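Local atomic coordinates of putative NADPH:quinone oxidoreductase (Ralstonia eutropha, PDB entry 3IUP), a protein that binds NADPH and probably catalyses the NADPH-dependent reduction of quinones or related compounds. Residues L184-N189 against A209-A214; K198-V203 against Q230-A235; A217-N222 against V237-T242. All coordinates share one frame; numbering follows the deposited sequence.

Contact 1. Residues L184-N189 against A209-A214; sequences LGQMLN and ADLLKA. With NDP (NADPH dihydro-nicotinamide-adenine-dinucleotide phosphate), chain C.
Leu212 and Gln186 bury the most surface where helix 183-195 runs beside helix 206-214, and their alpha carbons mark the closest pairing of the backbones, Gln186 CA to Leu212 CA 7.1 Å. The short helical segments point broadly the same way, at 32° to each other, with axes 10.9 Å apart, so long side chains have to bridge the gap. Leu212 reaches over with CD2, which lies 4.2 Å from Gln186 CG; its other methyl, CD1, packs on Asn201 and Val203 of strand 199-203, the strand that joins the two helices. Gln186 carries CG anti to its carbonyl carbon (chi1 -65°) and then runs extended, which brings the amide toward Leu211. In one of the two conformers of Leu211 the side chains cross at about a right angle, with Gln186 NE2 3.8 Å from Leu211 CD2, a tentative van der Waals contact. The hydrogen bonds of the amide go to Gln215 NE2, from OE1, and to Ala181 O, from NE2. Both ends of the amide are thus engaged, which should fix its rotation. At the start of helix 183-195, Leu184 N gives a nearly straight hydrogen bond (167°) to O1N of the NADPH diphosphate, 2.8 Å away, while Leu184 CD1 rests 3.6 Å from the nicotinamide carbon C6N. Neighbouring helices joined through a parallel strand, the first with its N-terminal end at a dinucleotide diphosphate, are characteristic of the Rossmann fold.

Contact 2. Residues K198-V203 against Q230-A235; sequences KLVNIV and QDLTEA
Apolar contacts make up most of the interface between Val200 and Ile202 of strand 199-203 and Leu232 and Ala235 of helix 228-239. Val200 lies in the middle and uses both methyls. CG1, anti to the backbone N (chi1 176°), meets Leu232 CD1 at 3.8 Å, whereas CG2 turns to Ala235, sitting 3.8 Å from its CB and also against its carbonyl oxygen. Ala235 CB fits between these branches, since Val200 CG1 is only slightly farther from it, at 3.9 Å. The small alanine lets the backbones come together here, with Val200 CA 6.5 Å from Ala235 CA. One turn earlier in the helix, Leu232 spreads over two strand residues: besides Val200 it takes the tip of Ile202, whose CD1 is 4.0 Å from Leu232 CD1. Leu232 crosses each of these side chains at about a right angle.

No hydrogen bond passes between the segments; the polar links lie around them. The strand is held in its sheet by backbone bonds to Leu175 and His177 on one neighbour and to His219 and Cys221 on the other. Asp231 OD1 and OD2 are hydrogen-bonded to Thr227 OG1 and Ser225 OG, respectively, just before the helix.

Strand and helix run nearly antiparallel, at 162° with axes 9.7 Å apart, and all four touching residues are buried. The helix thus covers one face of the parallel sheet with aliphatic side chains, as in Rossmann-type cofactor-binding domains.

Contact 3. Residues A217-N222 against V237-T242; sequences AVHVCN and VSTGAT
The backbones stay well apart, His219 CA lying 8.8 Å from Thr239 CA, where residues 217-222 face the last turn of helix 228-239. Strand 220-222 is the outermost strand at this end of the parallel Rossmann-type sheet, and the helix packs on one face of the sheet, Cys221 touching Phe228 and Ala235, before the chain enters strand 243-249. His219 spans the gap with its imidazole, placed by a first torsion that sets CG anti to the carbonyl carbon (chi1 -62°). Thr239 comes from the opposite direction and brings its methyl obliquely against the ring: CG2 is 3.4 Å from His219 CD2 and 3.5 Å from His219 NE2. In one of its two conformers Ser238 touches farther round, CB 3.7 Å from His219 CE1, also at an oblique angle. Val218 CG1 lies over one face of the same ring, 3.4 Å above the plane and near the rim. Thr239 OG1 is hydrogen-bonded to Ala235 O, back in its own helix, while its CG2 meets the ring. Gly240, with a positive phi of 70°, is the first residue to leave the helical conformation. Just beyond it Ala241 N gives a weak hydrogen bond to Thr239 OG1, 3.3 Å away.

In the fold
All three contacts lie at one end of the six-stranded parallel sheet. Contacts 2 and 3 have centres about 3 Å apart and share helix 228-239; their strands are neighbours, joined by probable backbone hydrogen bonds, Cys221 N to Asn201 O at 2.8 Å and Val203 N to Cys221 O at 2.9 Å. The centre of contact 1 is about 13 Å from each of the others. It meets contact 2 through Asn189 CA, 3.6 Å from Leu199 CD2, and contact 3 through a probable hydrogen bond from Ala217 N to Leu212 O, 3.0 Å. Contact 1 also touches NADPH directly; in contact 2 the side chain of Ile202 stays about 9 Å from the cofactor.

Contact 1. Residues L184-N189 against A209-A214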
loop_
_atom_site.group_PDB
_atom_site.type_symbol
_atom_site.label_atom_id
_atom_site.label_comp_id
_atom_site.label_asym_id
_atom_site.label_seq_id
_atom_site.Cartn_x
_atom_site.Cartn_y
_atom_site.Cartn_z
ATOM N N LEU A 184 -3.135 -14.029 -18.939
ATOM C CA LEU A 184 -3.345 -14.407 -17.540
ATOM C C LEU A 184 -4.792 -14.156 -17.085
ATOM O O LEU A 184 -5.408 -14.978 -16.417
ATOM C CB LEU A 184 -2.356 -13.618 -16.637
ATOM C CG LEU A 184 -2.275 -14.031 -15.165
ATOM C CD1 LEU A 184 -1.033 -13.446 -14.544
ATOM C CD2 LEU A 184 -3.519 -13.576 -14.409
ATOM N N GLY A 185 -5.329 -13.027 -17.501
ATOM C CA GLY A 185 -6.705 -12.677 -17.199
ATOM C C GLY A 185 -7.713 -13.642 -17.740
ATOM O O GLY A 185 -8.734 -13.956 -17.081
ATOM N N GLN A 186 -7.476 -14.121 -18.948
ATOM C CA GLN A 186 -8.354 -15.110 -19.520
ATOM C C GLN A 186 -8.329 -16.401 -18.683
ATOM O O GLN A 186 -9.363 -16.998 -18.491
ATOM C CB GLN A 186 -8.021 -15.375 -20.990
ATOM C CG GLN A 186 -8.261 -14.176 -21.857
ATOM C CD GLN A 186 -7.791 -14.341 -23.286
ATOM O OE1 GLN A 186 -8.182 -15.286 -23.928
ATOM N NE2 GLN A 186 -6.960 -13.390 -23.801
HETATM N N MSE A 187 -7.151 -16.770 -18.159
HETATM C CA MSE A 187 -7.041 -17.933 -17.301
HETATM C C MSE A 187 -7.748 -17.694 -16.016
HETATM O O MSE A 187 -8.438 -18.569 -15.544
HETATM C CB MSE A 187 -5.566 -18.314 -16.996
HETATM C CG MSE A 187 -4.786 -18.597 -18.154
HETATM SE SE MSE A 187 -2.968 -18.924 -17.504
HETATM C CE MSE A 187 -2.219 -19.227 -19.280
ATOM N N LEU A 188 -7.549 -16.517 -15.417
ATOM C CA LEU A 188 -8.172 -16.230 -14.135
ATOM C C LEU A 188 -9.688 -16.300 -14.227
ATOM O O LEU A 188 -10.370 -16.871 -13.380
ATOM C CB LEU A 188 -7.699 -14.878 -13.608
ATOM C CG LEU A 188 -8.414 -14.489 -12.309
ATOM C CD1 LEU A 188 -8.000 -15.457 -11.139
ATOM C CD2 LEU A 188 -8.072 -12.997 -12.009
ATOM N N ASN A 189 -10.227 -15.759 -15.310
ATOM C CA ASN A 189 -11.665 -15.824 -15.507
ATOM C C ASN A 189 -12.138 -17.284 -15.605
ATOM O O ASN A 189 -13.136 -17.641 -15.022
ATOM C CB ASN A 189 -12.062 -15.050 -16.744
ATOM C CG ASN A 189 -13.548 -15.097 -16.983
ATOM O OD1 ASN A 189 -14.325 -14.627 -16.155
ATOM N ND2 ASN A 189 -13.944 -15.646 -18.127
ATOM N N ALA A 209 -13.699 -6.368 -23.542
ATOM C CA ALA A 209 -14.884 -6.780 -22.822
ATOM C C ALA A 209 -15.695 -7.795 -23.624
ATOM O O ALA A 209 -16.144 -8.787 -23.087
ATOM C CB ALA A 209 -15.742 -5.553 -22.437
ATOM N N ASP A 210 -15.841 -7.565 -24.937
ATOM C CA ASP A 210 -16.505 -8.528 -25.803
ATOM C C ASP A 210 -15.833 -9.917 -25.701
ATOM O O ASP A 210 -16.523 -10.926 -25.600
ATOM C CB ASP A 210 -16.442 -8.061 -27.263
ATOM C CG ASP A 210 -17.098 -6.681 -27.481
ATOM O OD1 ASP A 210 -17.919 -6.271 -26.629
ATOM O OD2 ASP A 210 -16.783 -6.019 -28.518
ATOM N N LEU A 211 -14.500 -9.920 -25.789
ATOM C CA LEU A 211 -13.707 -11.154 -25.696
ATOM C C LEU A 211 -14.024 -11.900 -24.412
ATOM O O LEU A 211 -14.330 -13.075 -24.433
ATOM C CB LEU A 211 -12.206 -10.848 -25.769
ATOM C CG LEU A 211 -11.283 -12.060 -25.633
ATOM C CD1 LEU A 211 -11.598 -13.073 -26.752
ATOM C CD2 LEU A 211 -9.762 -11.650 -25.589
ATOM N N LEU A 212 -13.941 -11.212 -23.274
ATOM C CA LEU A 212 -14.172 -11.894 -22.011
ATOM C C LEU A 212 -15.624 -12.368 -21.842
ATOM O O LEU A 212 -15.883 -13.437 -21.306
ATOM C CB LEU A 212 -13.777 -10.982 -20.853
ATOM C CG LEU A 212 -12.274 -10.823 -20.611
ATOM C CD1 LEU A 212 -12.023 -9.780 -19.506
ATOM C CD2 LEU A 212 -11.599 -12.198 -20.248
ATOM N N LYS A 213 -16.578 -11.550 -22.278
ATOM C CA LYS A 213 -17.983 -11.951 -22.197
ATOM C C LYS A 213 -18.233 -13.202 -23.030
ATOM O O LYS A 213 -19.011 -14.045 -22.621
ATOM C CB LYS A 213 -18.935 -10.810 -22.603
ATOM C CG LYS A 213 -18.936 -9.629 -21.693
ATOM C CD LYS A 213 -19.353 -9.956 -20.266
ATOM C CE LYS A 213 -20.764 -10.437 -20.161
ATOM N NZ LYS A 213 -21.241 -10.478 -18.731
ATOM N N ALA A 214 -17.566 -13.303 -24.170
ATOM C CA ALA A 214 -17.671 -14.471 -25.057
ATOM C C ALA A 214 -17.082 -15.708 -24.383
ATOM O O ALA A 214 -17.533 -16.828 -24.670
ATOM C CB ALA A 214 -16.969 -14.216 -26.443
HETATM P PA NDP C . -0.487 -10.373 -22.227
HETATM O O1A NDP C . -1.168 -11.594 -22.606
HETATM O O2A NDP C . 0.618 -9.870 -23.073
HETATM O O5B NDP C . -1.688 -9.235 -22.163
HETATM C C5B NDP C . -1.306 -7.931 -21.713
HETATM C C4B NDP C . -2.547 -7.110 -21.532
HETATM O O4B NDP C . -2.108 -5.870 -21.059
HETATM C C3B NDP C . -3.321 -6.885 -22.841
HETATM O O3B NDP C . -4.712 -7.111 -22.748
HETATM C C2B NDP C . -3.099 -5.384 -23.131
HETATM O O2B NDP C . -4.215 -4.732 -23.735
HETATM C C1B NDP C . -2.864 -4.851 -21.725
HETATM N N9A NDP C . -2.059 -3.623 -21.693
HETATM C C8A NDP C . -0.840 -3.456 -22.318
HETATM N N7A NDP C . -0.357 -2.241 -22.002
HETATM C C5A NDP C . -1.253 -1.614 -21.157
HETATM C C6A NDP C . -1.296 -0.359 -20.519
HETATM N N6A NDP C . -0.374 0.602 -20.708
HETATM N N1A NDP C . -2.374 -0.053 -19.713
HETATM C C2A NDP C . -3.409 -0.920 -19.549
HETATM N N3A NDP C . -3.363 -2.146 -20.172
HETATM C C4A NDP C . -2.315 -2.488 -20.959
HETATM O O3 NDP C . 0.133 -10.372 -20.734
HETATM P PN NDP C . 0.255 -11.598 -19.775
HETATM O O1N NDP C . -0.986 -12.299 -19.553
HETATM O O2N NDP C . 1.439 -12.458 -20.116
HETATM O O5D NDP C . 0.636 -10.817 -18.397
HETATM C C5D NDP C . -0.379 -10.061 -17.718
HETATM C C4D NDP C . 0.261 -9.211 -16.625
HETATM O O4D NDP C . 0.565 -10.102 -15.531
HETATM C C3D NDP C . 1.562 -8.477 -17.009
HETATM O O3D NDP C . 1.623 -7.194 -16.419
HETATM C C2D NDP C . 2.615 -9.369 -16.372
HETATM O O2D NDP C . 3.864 -8.749 -16.103
HETATM C C1D NDP C . 1.873 -9.747 -15.087
HETATM N N1N NDP C . 2.486 -10.884 -14.362
HETATM C C2N NDP C . 3.046 -10.593 -13.161
HETATM C C3N NDP C . 3.658 -11.560 -12.408
HETATM C C7N NDP C . 4.155 -11.245 -11.010
HETATM O O7N NDP C . 4.873 -12.253 -10.372
HETATM N N7N NDP C . 3.972 -10.075 -10.385
HETATM C C4N NDP C . 3.474 -12.985 -12.761
HETATM C C5N NDP C . 2.821 -13.205 -14.103
HETATM C C6N NDP C . 2.342 -12.136 -14.850
HETATM P P2B NDP C . -4.027 -3.776 -25.059
HETATM O O1X NDP C . -4.344 -4.652 -26.279
HETATM O O2X NDP C . -2.624 -3.186 -25.166
HETATM O O3X NDP C . -5.073 -2.669 -24.856
#

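Contact 2. Residues K198-V203 against Q230-A235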
loop_
_atom_site.group_PDB
_atom_site.type_symbol
_atom_site.label_atom_id
_atom_site.label_comp_id
_atom_site.label_asym_id
_atom_site.label_seq_id
_atom_site.Cartn_x
_atom_site.Cartn_y
_atom_site.Cartn_z
ATOM N N LYS A 198 -16.524 -15.179 -7.414
ATOM C CA LYS A 198 -16.974 -13.944 -7.999
ATOM C C LYS A 198 -15.779 -13.068 -8.364
ATOM O O LYS A 198 -14.797 -12.948 -7.607
ATOM C CB LYS A 198 -17.923 -13.212 -7.028
ATOM C CG LYS A 198 -19.109 -14.086 -6.609
ATOM C CD LYS A 198 -20.094 -13.303 -5.715
ATOM N N LEU A 199 -15.860 -12.488 -9.541
ATOM C CA LEU A 199 -14.701 -11.850 -10.143
ATOM C C LEU A 199 -15.178 -10.624 -10.896
ATOM O O LEU A 199 -16.167 -10.688 -11.650
ATOM C CB LEU A 199 -14.039 -12.838 -11.071
ATOM C CG LEU A 199 -13.002 -12.247 -12.033
ATOM C CD1 LEU A 199 -11.753 -11.655 -11.239
ATOM C CD2 LEU A 199 -12.549 -13.265 -13.065
ATOM N N VAL A 200 -14.490 -9.505 -10.728
ATOM C CA VAL A 200 -14.726 -8.354 -11.555
ATOM C C VAL A 200 -13.545 -8.174 -12.458
ATOM O O VAL A 200 -12.410 -7.962 -11.994
ATOM C CB VAL A 200 -14.982 -7.083 -10.745
ATOM C CG1 VAL A 200 -15.134 -5.821 -11.676
ATOM C CG2 VAL A 200 -16.174 -7.275 -9.732
ATOM N N ASN A 201 -13.793 -8.242 -13.765
ATOM C CA ASN A 201 -12.752 -8.043 -14.775
ATOM C C ASN A 201 -12.782 -6.608 -15.248
ATOM O O ASN A 201 -13.855 -6.091 -15.534
ATOM C CB ASN A 201 -13.016 -8.942 -15.996
ATOM C CG ASN A 201 -12.949 -10.403 -15.674
ATOM O OD1 ASN A 201 -11.860 -10.949 -15.612
ATOM N ND2 ASN A 201 -14.107 -11.068 -15.467
ATOM N N ILE A 202 -11.625 -5.977 -15.285
ATOM C CA ILE A 202 -11.478 -4.617 -15.807
ATOM C C ILE A 202 -10.586 -4.633 -17.015
ATOM O O ILE A 202 -9.498 -5.193 -16.986
ATOM C CB ILE A 202 -10.943 -3.645 -14.746
ATOM C CG1 ILE A 202 -11.931 -3.550 -13.592
ATOM C CG2 ILE A 202 -10.706 -2.267 -15.370
ATOM C CD1 ILE A 202 -11.444 -2.758 -12.338
ATOM N N VAL A 203 -11.062 -4.019 -18.104
ATOM C CA VAL A 203 -10.310 -3.935 -19.358
ATOM C C VAL A 203 -10.173 -2.477 -19.784
ATOM O O VAL A 203 -10.746 -1.591 -19.145
ATOM C CB VAL A 203 -11.007 -4.758 -20.481
ATOM C CG1 VAL A 203 -11.079 -6.237 -20.115
ATOM C CG2 VAL A 203 -12.414 -4.188 -20.771
ATOM N N GLN A 230 -19.560 4.126 -12.023
ATOM C CA GLN A 230 -20.816 3.514 -11.684
ATOM C C GLN A 230 -20.879 2.012 -11.963
ATOM O O GLN A 230 -21.389 1.246 -11.147
ATOM C CB GLN A 230 -21.924 4.236 -12.430
ATOM C CG GLN A 230 -23.314 3.658 -12.322
ATOM C CD GLN A 230 -24.257 4.435 -13.250
ATOM O OE1 GLN A 230 -24.158 5.669 -13.338
ATOM N NE2 GLN A 230 -25.083 3.725 -14.010
ATOM N N ASP A 231 -20.385 1.590 -13.132
ATOM C CA ASP A 231 -20.407 0.171 -13.520
ATOM C C ASP A 231 -19.566 -0.649 -12.501
ATOM O O ASP A 231 -19.966 -1.714 -12.053
ATOM C CB ASP A 231 -19.721 -0.059 -14.886
ATOM C CG ASP A 231 -20.299 0.757 -16.051
ATOM O OD1 ASP A 231 -21.475 1.196 -15.990
ATOM O OD2 ASP A 231 -19.519 0.923 -17.067
ATOM N N LEU A 232 -18.396 -0.113 -12.155
ATOM C CA LEU A 232 -17.466 -0.799 -11.263
ATOM C C LEU A 232 -18.059 -0.899 -9.880
ATOM O O LEU A 232 -18.102 -1.994 -9.280
ATOM C CB LEU A 232 -16.084 -0.098 -11.261
ATOM C CG LEU A 232 -15.048 -0.671 -10.305
ATOM C CD1 LEU A 232 -14.961 -2.221 -10.525
ATOM C CD2 LEU A 232 -13.703 0.042 -10.433
ATOM N N THR A 233 -18.653 0.191 -9.421
ATOM C CA THR A 233 -19.289 0.193 -8.107
ATOM C C THR A 233 -20.416 -0.852 -8.060
ATOM O O THR A 233 -20.525 -1.638 -7.114
ATOM C CB THR A 233 -19.780 1.590 -7.694
ATOM O OG1 THR A 233 -18.706 2.536 -7.716
ATOM C CG2 THR A 233 -20.427 1.553 -6.282
ATOM N N GLU A 234 -21.240 -0.912 -9.111
ATOM C CA GLU A 234 -22.305 -1.924 -9.154
ATOM C C GLU A 234 -21.736 -3.333 -9.126
ATOM O O GLU A 234 -22.239 -4.174 -8.451
ATOM C CB GLU A 234 -23.154 -1.820 -10.429
ATOM C CG GLU A 234 -23.963 -0.578 -10.577
ATOM C CD GLU A 234 -24.656 -0.491 -11.980
ATOM O OE1 GLU A 234 -24.891 -1.567 -12.583
ATOM O OE2 GLU A 234 -24.945 0.641 -12.466
ATOM N N ALA A 235 -20.713 -3.581 -9.936
ATOM C CA ALA A 235 -20.031 -4.884 -9.951
ATOM C C ALA A 235 -19.477 -5.236 -8.563
ATOM O O ALA A 235 -19.514 -6.396 -8.152
ATOM C CB ALA A 235 -18.909 -4.894 -11.022
#

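Contact 3. Residues A217-N222 against V237-T242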
loop_
_atom_site.group_PDB
_atom_site.type_symbol
_atom_site.label_atom_id
_atom_site.label_comp_id
_atom_site.label_asym_id
_atom_site.label_seq_id
_atom_site.Cartn_x
_atom_site.Cartn_y
_atom_site.Cartn_z
ATOM N N ALA A 217 -17.320 -14.566 -18.910
ATOM C CA ALA A 217 -17.112 -13.630 -17.769
ATOM C C ALA A 217 -18.444 -13.031 -17.321
ATOM O O ALA A 217 -19.225 -12.575 -18.139
ATOM C CB ALA A 217 -16.134 -12.528 -18.137
ATOM N N VAL A 218 -18.686 -13.045 -16.031
ATOM C CA VAL A 218 -19.944 -12.540 -15.461
ATOM C C VAL A 218 -19.901 -10.992 -15.429
ATOM O O VAL A 218 -20.882 -10.309 -15.792
ATOM C CB VAL A 218 -20.173 -13.124 -14.056
ATOM C CG1 VAL A 218 -21.445 -12.548 -13.355
ATOM C CG2 VAL A 218 -20.233 -14.617 -14.102
ATOM N N HIS A 219 -18.772 -10.444 -14.965
ATOM C CA HIS A 219 -18.618 -9.002 -14.761
ATOM C C HIS A 219 -17.416 -8.484 -15.467
ATOM O O HIS A 219 -16.292 -8.885 -15.143
ATOM C CB HIS A 219 -18.405 -8.690 -13.293
ATOM C CG HIS A 219 -19.530 -9.086 -12.411
ATOM N ND1 HIS A 219 -20.705 -8.371 -12.358
ATOM C CD2 HIS A 219 -19.675 -10.130 -11.562
ATOM C CE1 HIS A 219 -21.523 -8.951 -11.493
ATOM N NE2 HIS A 219 -20.919 -10.016 -10.994
ATOM N N VAL A 220 -17.622 -7.552 -16.381
ATOM C CA VAL A 220 -16.548 -6.911 -17.074
ATOM C C VAL A 220 -16.848 -5.441 -17.151
ATOM O O VAL A 220 -17.942 -5.059 -17.579
ATOM C CB VAL A 220 -16.399 -7.451 -18.491
ATOM C CG1 VAL A 220 -15.170 -6.860 -19.135
ATOM C CG2 VAL A 220 -16.333 -9.020 -18.483
ATOM N N CYS A 221 -15.911 -4.616 -16.679
ATOM C CA CYS A 221 -15.984 -3.169 -16.737
ATOM C C CYS A 221 -14.872 -2.615 -17.584
ATOM O O CYS A 221 -13.721 -3.025 -17.486
ATOM C CB CYS A 221 -15.850 -2.571 -15.341
ATOM S SG CYS A 221 -17.128 -3.194 -14.236
ATOM N N ASN A 222 -15.217 -1.651 -18.408
ATOM C CA ASN A 222 -14.298 -1.020 -19.333
ATOM C C ASN A 222 -13.922 0.338 -18.777
ATOM O O ASN A 222 -14.743 1.204 -18.636
ATOM C CB ASN A 222 -14.961 -0.899 -20.709
ATOM C CG ASN A 222 -14.129 -0.155 -21.724
ATOM O OD1 ASN A 222 -12.948 0.065 -21.543
ATOM N ND2 ASN A 222 -14.737 0.149 -22.854
ATOM N N VAL A 237 -20.672 -4.067 -5.635
ATOM C CA VAL A 237 -21.833 -4.451 -4.830
ATOM C C VAL A 237 -22.242 -5.888 -5.096
ATOM O O VAL A 237 -22.441 -6.663 -4.169
ATOM C CB VAL A 237 -23.015 -3.482 -5.047
ATOM C CG1 VAL A 237 -24.254 -4.006 -4.340
ATOM C CG2 VAL A 237 -22.599 -2.113 -4.571
ATOM N N SER A 238 -22.311 -6.274 -6.370
ATOM C CA SER A 238 -22.683 -7.618 -6.738
ATOM C C SER A 238 -21.742 -8.678 -6.183
ATOM O O SER A 238 -22.196 -9.695 -5.629
ATOM C CB SER A 238 -22.757 -7.751 -8.253
ATOM O OG SER A 238 -23.821 -6.963 -8.747
ATOM N N THR A 239 -20.435 -8.457 -6.354
ATOM C CA THR A 239 -19.450 -9.488 -6.031
ATOM C C THR A 239 -18.957 -9.493 -4.578
ATOM O O THR A 239 -18.523 -10.513 -4.078
ATOM C CB THR A 239 -18.226 -9.360 -6.921
ATOM O OG1 THR A 239 -17.688 -8.050 -6.776
ATOM C CG2 THR A 239 -18.562 -9.610 -8.434
ATOM N N GLY A 240 -19.016 -8.355 -3.927
ATOM C CA GLY A 240 -18.437 -8.187 -2.602
ATOM C C GLY A 240 -16.892 -8.208 -2.619
ATOM O O GLY A 240 -16.285 -8.414 -1.570
ATOM N N ALA A 241 -16.277 -7.991 -3.793
ATOM C CA ALA A 241 -14.825 -8.057 -3.915
ATOM C C ALA A 241 -14.111 -6.917 -3.153
ATOM O O ALA A 241 -14.456 -5.739 -3.258
ATOM C CB ALA A 241 -14.382 -8.080 -5.380
ATOM N N THR A 242 -13.087 -7.312 -2.400
ATOM C CA THR A 242 -12.294 -6.378 -1.587
ATOM C C THR A 242 -10.779 -6.520 -1.768
ATOM O O THR A 242 -10.001 -5.855 -1.071
ATOM C CB THR A 242 -12.695 -6.466 -0.107
ATOM O OG1 THR A 242 -12.555 -7.793 0.391
ATOM C CG2 THR A 242 -14.171 -6.032 0.099
#